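Side-chain contacts in Lin2111 protein (Listeria innocua, PDB 3EDP), which is of unknown function but probably binds DNA as a GntR-type transcription regulator: residues F11-I14 against A15-K19; D20-R24 against D25-T29. All blocks are in the same frame, centred on the assembly; numbering follows the deposited sequence.

Contact 1: F11-I14 against A15-K19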
loop_
_atom_site.group_PDB
_atom_site.type_symbol
_atom_site.label_atom_id
_atom_site.label_comp_id
_atom_site.label_asym_id
_atom_site.label_seq_id
_atom_site.Cartn_x
_atom_site.Cartn_y
_atom_site.Cartn_z
ATOM N N PHE A 11 42.288 21.734 -13.571
ATOM C CA PHE A 11 41.153 20.932 -13.112
ATOM C C PHE A 11 39.933 21.813 -12.822
ATOM O O PHE A 11 38.794 21.415 -13.080
ATOM C CB PHE A 11 41.519 20.033 -11.923
ATOM C CG PHE A 11 41.683 20.768 -10.617
ATOM C CD1 PHE A 11 40.616 20.885 -9.734
ATOM C CD2 PHE A 11 42.912 21.310 -10.258
ATOM C CE1 PHE A 11 40.761 21.545 -8.516
ATOM C CE2 PHE A 11 43.066 21.979 -9.045
ATOM C CZ PHE A 11 41.990 22.096 -8.173
ATOM N N GLU A 12 40.170 23.021 -12.318
ATOM C CA GLU A 12 39.064 23.939 -12.043
ATOM C C GLU A 12 38.451 24.470 -13.334
ATOM O O GLU A 12 37.234 24.643 -13.423
ATOM C CB GLU A 12 39.513 25.108 -11.164
ATOM C CG GLU A 12 39.681 24.765 -9.701
ATOM C CD GLU A 12 40.147 25.955 -8.877
ATOM O OE1 GLU A 12 40.102 27.095 -9.390
ATOM O OE2 GLU A 12 40.561 25.749 -7.715
ATOM N N VAL A 13 39.294 24.737 -14.329
ATOM C CA VAL A 13 38.792 25.173 -15.630
ATOM C C VAL A 13 37.890 24.090 -16.212
ATOM O O VAL A 13 36.782 24.366 -16.682
ATOM C CB VAL A 13 39.938 25.501 -16.616
ATOM C CG1 VAL A 13 39.381 25.831 -18.002
ATOM C CG2 VAL A 13 40.766 26.656 -16.091
ATOM N N ILE A 14 38.357 22.846 -16.146
ATOM C CA ILE A 14 37.590 21.718 -16.665
ATOM C C ILE A 14 36.306 21.454 -15.866
ATOM O O ILE A 14 35.259 21.195 -16.449
ATOM C CB ILE A 14 38.467 20.451 -16.811
ATOM C CG1 ILE A 14 39.490 20.662 -17.933
ATOM C CG2 ILE A 14 37.619 19.229 -17.132
ATOM C CD1 ILE A 14 40.398 19.492 -18.132
ATOM N N ALA A 15 36.374 21.551 -14.540
ATOM C CA ALA A 15 35.159 21.421 -13.727
ATOM C C ALA A 15 34.096 22.448 -14.142
ATOM O O ALA A 15 32.914 22.126 -14.230
ATOM C CB ALA A 15 35.484 21.560 -12.228
ATOM N N SER A 16 34.526 23.682 -14.393
ATOM C CA SER A 16 33.614 24.744 -14.832
ATOM C C SER A 16 32.924 24.407 -16.153
ATOM O O SER A 16 31.747 24.709 -16.341
ATOM C CB SER A 16 34.360 26.074 -14.977
ATOM O OG SER A 16 34.860 26.521 -13.728
ATOM N N LYS A 17 33.665 23.790 -17.068
ATOM C CA LYS A 17 33.112 23.412 -18.365
ATOM C C LYS A 17 32.106 22.273 -18.229
ATOM O O LYS A 17 31.063 22.273 -18.887
ATOM C CB LYS A 17 34.232 23.055 -19.353
ATOM C CG LYS A 17 35.123 24.253 -19.705
ATOM C CD LYS A 17 35.959 24.015 -20.950
ATOM C CE LYS A 17 37.282 23.332 -20.624
ATOM N NZ LYS A 17 38.227 23.331 -21.792
ATOM N N ILE A 18 32.407 21.306 -17.368
ATOM C CA ILE A 18 31.453 20.234 -17.109
ATOM C C ILE A 18 30.198 20.797 -16.441
ATOM O O ILE A 18 29.077 20.395 -16.755
ATOM C CB ILE A 18 32.059 19.122 -16.243
ATOM C CG1 ILE A 18 33.193 18.441 -17.008
ATOM C CG2 ILE A 18 30.973 18.090 -15.852
ATOM C CD1 ILE A 18 34.189 17.763 -16.128
ATOM N N LYS A 19 30.399 21.731 -15.520
ATOM C CA LYS A 19 29.290 22.401 -14.854
ATOM C C LYS A 19 28.404 23.103 -15.889
ATOM O O LYS A 19 27.178 23.051 -15.804
ATOM C CB LYS A 19 29.831 23.408 -13.842
ATOM C CG LYS A 19 28.933 23.657 -12.646
ATOM C CD LYS A 19 29.614 24.582 -11.647
ATOM C CE LYS A 19 31.056 24.160 -11.398
ATOM N NZ LYS A 19 31.817 25.193 -10.636
#
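Ile14 and Ile18 meet one helical turn apart: the branch methyl of Ile14, CG2, lies 3.9 Å from the end methyl of Ile18, CD1, the two branched chains slanting across each other. Ile14 turns CG2 beside its own carbonyl carbon, on the side of the following turn, because CG1 takes the place anti to that carbon (chi1 -69°). Ile18 CG1 comes to 3.5 Å from Ile14 O, a carbonyl that also receives Ile18 N in a 3.0 Å bond. Val13 and Lys17 run side by side on another flank of the helix, with Val13 CG1 4.2 Å from Lys17 CE. A bend at chi3 (-87°) folds the lysine stem, whose aliphatic carbons pass over Val13 O and on to the valine methyl.

These pairs sit on helix 10-23, the first helix of the winged helix-turn-helix domain expected of the GntR family. Its backbone ladder is regular: Ala15 N reaches Phe11 O at 2.8 Å, Ser16 N bonds to Glu12 O, and Lys17 N bonds to Val13 O at 3.2 Å. Ser16 OG also stands 3.0 Å from Glu12 O. Nearer the start of the helix, Glu12 CG lies over one face of the Phe11 ring, offset toward its rim, while Glu12 OE1 forms a salt bridge with Lys8. Farther out, helix 47-59 covers the buried flank: Thr49 touches Ile14, Leu56 packs on Ala15 and Leu57 on Ile18.

Contact 2: D20-R24 against D25-T29; sequences DSINR and DEYKT
Glu26 folds back over the last turn of the helix to join Ser21 and Arg24. Its CB stands 3.5 Å from Ser21 O, the carbonyl to which Glu26 N is bonded at 3.0 Å. CG, placed beside the backbone N (chi1 -49°), keeps close to that same oxygen, and the chain then extends so that CD passes near Ser21 CA. At the carboxylate the two oxygens part company. OE1 lies 3.4 Å from Ser21 OG, a weak bond and not a settled one, as Lys17 O competes for the same proton. OE2 takes Arg24 NE at 2.7 Å and Arg24 NH1 at 2.9 Å, a side-on salt bridge to one oxygen, with guanidinium and carboxylate only 22° from coplanar.

In the backbone, Asp25 with its positive phi (61°) is the C' residue of a Schellman motif, in which the bond from Glu26 N is paired with one from Asp25 N to Ile22 O. Tyr27 follows, setting CE2 3.5 Å from Ser21 CB, while the edge of its ring meets Ile22 CG1. One water joins Ser21 OG to Tyr27 OH. With OE2 in the guanidinium plane and Asp20 O over the centre of one face, the rotation of the arginine end should be restrained, and the negative charge of Glu26 is probably drawn toward OE2 at this surface helix terminus.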
loop_
_atom_site.group_PDB
_atom_site.type_symbol
_atom_site.label_atom_id
_atom_site.label_comp_id
_atom_site.label_asym_id
_atom_site.label_seq_id
_atom_site.Cartn_x
_atom_site.Cartn_y
_atom_site.Cartn_z
ATOM N N ASP A 20 29.031 23.753 -16.866
ATOM C CA ASP A 20 28.295 24.409 -17.946
ATOM C C ASP A 20 27.415 23.412 -18.690
ATOM O O ASP A 20 26.240 23.675 -18.943
ATOM C CB ASP A 20 29.250 25.081 -18.935
ATOM C CG ASP A 20 30.001 26.248 -18.323
ATOM O OD1 ASP A 20 29.599 26.712 -17.233
ATOM O OD2 ASP A 20 30.997 26.700 -18.931
ATOM N N SER A 21 27.998 22.271 -19.044
ATOM C CA SER A 21 27.268 21.224 -19.744
ATOM C C SER A 21 26.080 20.744 -18.922
ATOM O O SER A 21 24.999 20.495 -19.458
ATOM C CB SER A 21 28.190 20.051 -20.068
ATOM O OG SER A 21 29.227 20.461 -20.943
ATOM N N ILE A 22 26.287 20.612 -17.617
ATOM C CA ILE A 22 25.219 20.204 -16.716
ATOM C C ILE A 22 24.108 21.249 -16.698
ATOM O O ILE A 22 22.927 20.910 -16.721
ATOM C CB ILE A 22 25.746 19.960 -15.287
ATOM C CG1 ILE A 22 26.652 18.727 -15.271
ATOM C CG2 ILE A 22 24.586 19.786 -14.306
ATOM C CD1 ILE A 22 27.201 18.378 -13.917
ATOM N N ASN A 23 24.495 22.521 -16.676
ATOM C CA ASN A 23 23.530 23.613 -16.641
ATOM C C ASN A 23 22.662 23.694 -17.894
ATOM O O ASN A 23 21.527 24.168 -17.838
ATOM C CB ASN A 23 24.234 24.951 -16.407
ATOM C CG ASN A 23 24.791 25.078 -15.003
ATOM O OD1 ASN A 23 24.415 24.326 -14.103
ATOM N ND2 ASN A 23 25.690 26.035 -14.806
ATOM N N ARG A 24 23.197 23.230 -19.020
ATOM C CA ARG A 24 22.470 23.267 -20.287
ATOM C C ARG A 24 21.825 21.918 -20.601
ATOM O O ARG A 24 21.373 21.677 -21.722
ATOM C CB ARG A 24 23.396 23.689 -21.430
ATOM C CG ARG A 24 24.114 25.004 -21.186
ATOM C CD ARG A 24 24.937 25.408 -22.396
ATOM N NE ARG A 24 26.108 24.555 -22.572
ATOM C CZ ARG A 24 27.360 24.942 -22.341
ATOM N NH1 ARG A 24 28.364 24.094 -22.529
ATOM N NH2 ARG A 24 27.608 26.179 -21.926
ATOM N N ASP A 25 21.800 21.040 -19.603
ATOM C CA ASP A 25 21.156 19.735 -19.725
ATOM C C ASP A 25 21.746 18.828 -20.805
ATOM O O ASP A 25 21.076 17.904 -21.269
ATOM C CB ASP A 25 19.649 19.897 -19.936
ATOM C CG ASP A 25 18.897 20.088 -18.633
ATOM O OD1 ASP A 25 18.925 19.165 -17.788
ATOM O OD2 ASP A 25 18.273 21.156 -18.456
ATOM N N GLU A 26 22.989 19.084 -21.206
ATOM C CA GLU A 26 23.688 18.166 -22.099
ATOM C C GLU A 26 23.875 16.845 -21.359
ATOM O O GLU A 26 23.793 15.765 -21.946
ATOM C CB GLU A 26 25.045 18.729 -22.515
ATOM C CG GLU A 26 25.007 20.166 -23.001
ATOM C CD GLU A 26 26.395 20.710 -23.302
ATOM O OE1 GLU A 26 27.279 19.913 -23.686
ATOM O OE2 GLU A 26 26.603 21.931 -23.152
ATOM N N TYR A 27 24.137 16.954 -20.060
ATOM C CA TYR A 27 24.142 15.806 -19.163
ATOM C C TYR A 27 23.030 16.008 -18.138
ATOM O O TYR A 27 22.823 17.126 -17.658
ATOM C CB TYR A 27 25.472 15.687 -18.414
ATOM C CG TYR A 27 26.732 15.896 -19.232
ATOM C CD1 TYR A 27 26.839 15.416 -20.536
ATOM C CD2 TYR A 27 27.834 16.539 -18.678
ATOM C CE1 TYR A 27 28.004 15.600 -21.271
ATOM C CE2 TYR A 27 28.998 16.725 -19.401
ATOM C CZ TYR A 27 29.077 16.253 -20.694
ATOM O OH TYR A 27 30.239 16.438 -21.401
ATOM N N LYS A 28 22.319 14.939 -17.791
ATOM C CA LYS A 28 21.279 15.039 -16.768
ATOM C C LYS A 28 20.846 13.695 -16.182
ATOM O O LYS A 28 21.146 12.632 -16.731
ATOM C CB LYS A 28 20.060 15.802 -17.297
ATOM C CG LYS A 28 19.346 15.129 -18.454
ATOM C CD LYS A 28 17.993 15.779 -18.712
ATOM C CE LYS A 28 17.079 15.669 -17.495
ATOM N NZ LYS A 28 15.713 16.204 -17.761
ATOM N N THR A 29 20.144 13.764 -15.054
ATOM C CA THR A 29 19.645 12.583 -14.360
ATOM C C THR A 29 18.881 11.664 -15.300
ATOM O O THR A 29 17.992 12.104 -16.028
ATOM C CB THR A 29 18.717 12.977 -13.200
ATOM O OG1 THR A 29 19.410 13.864 -12.317
ATOM C CG2 THR A 29 18.269 11.747 -12.427
HETATM O O HOH W 1 31.351 18.608 -20.673
#

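How the contacts relate
Contact 1 and contact 2 follow one another along helix 10-23 and the loop beyond it, their centres about 13 Å apart. Contact 1 belongs to the body of the helix, contact 2 to its last turn and the chain leaving toward helix 36-42. They meet where Ile18 CG2 packs 4.3 Å from Tyr27 CE2, so the departing chain adds to the apolar flank of the helix. All four segments belong to the GntR-type region. The two contacts lean on different elements of this probable DNA-binding region: contact 1 on helix 47-59, contact 2 on strand 70-73, through Val73. One helix thereby joins the helical part to the two-stranded sheet.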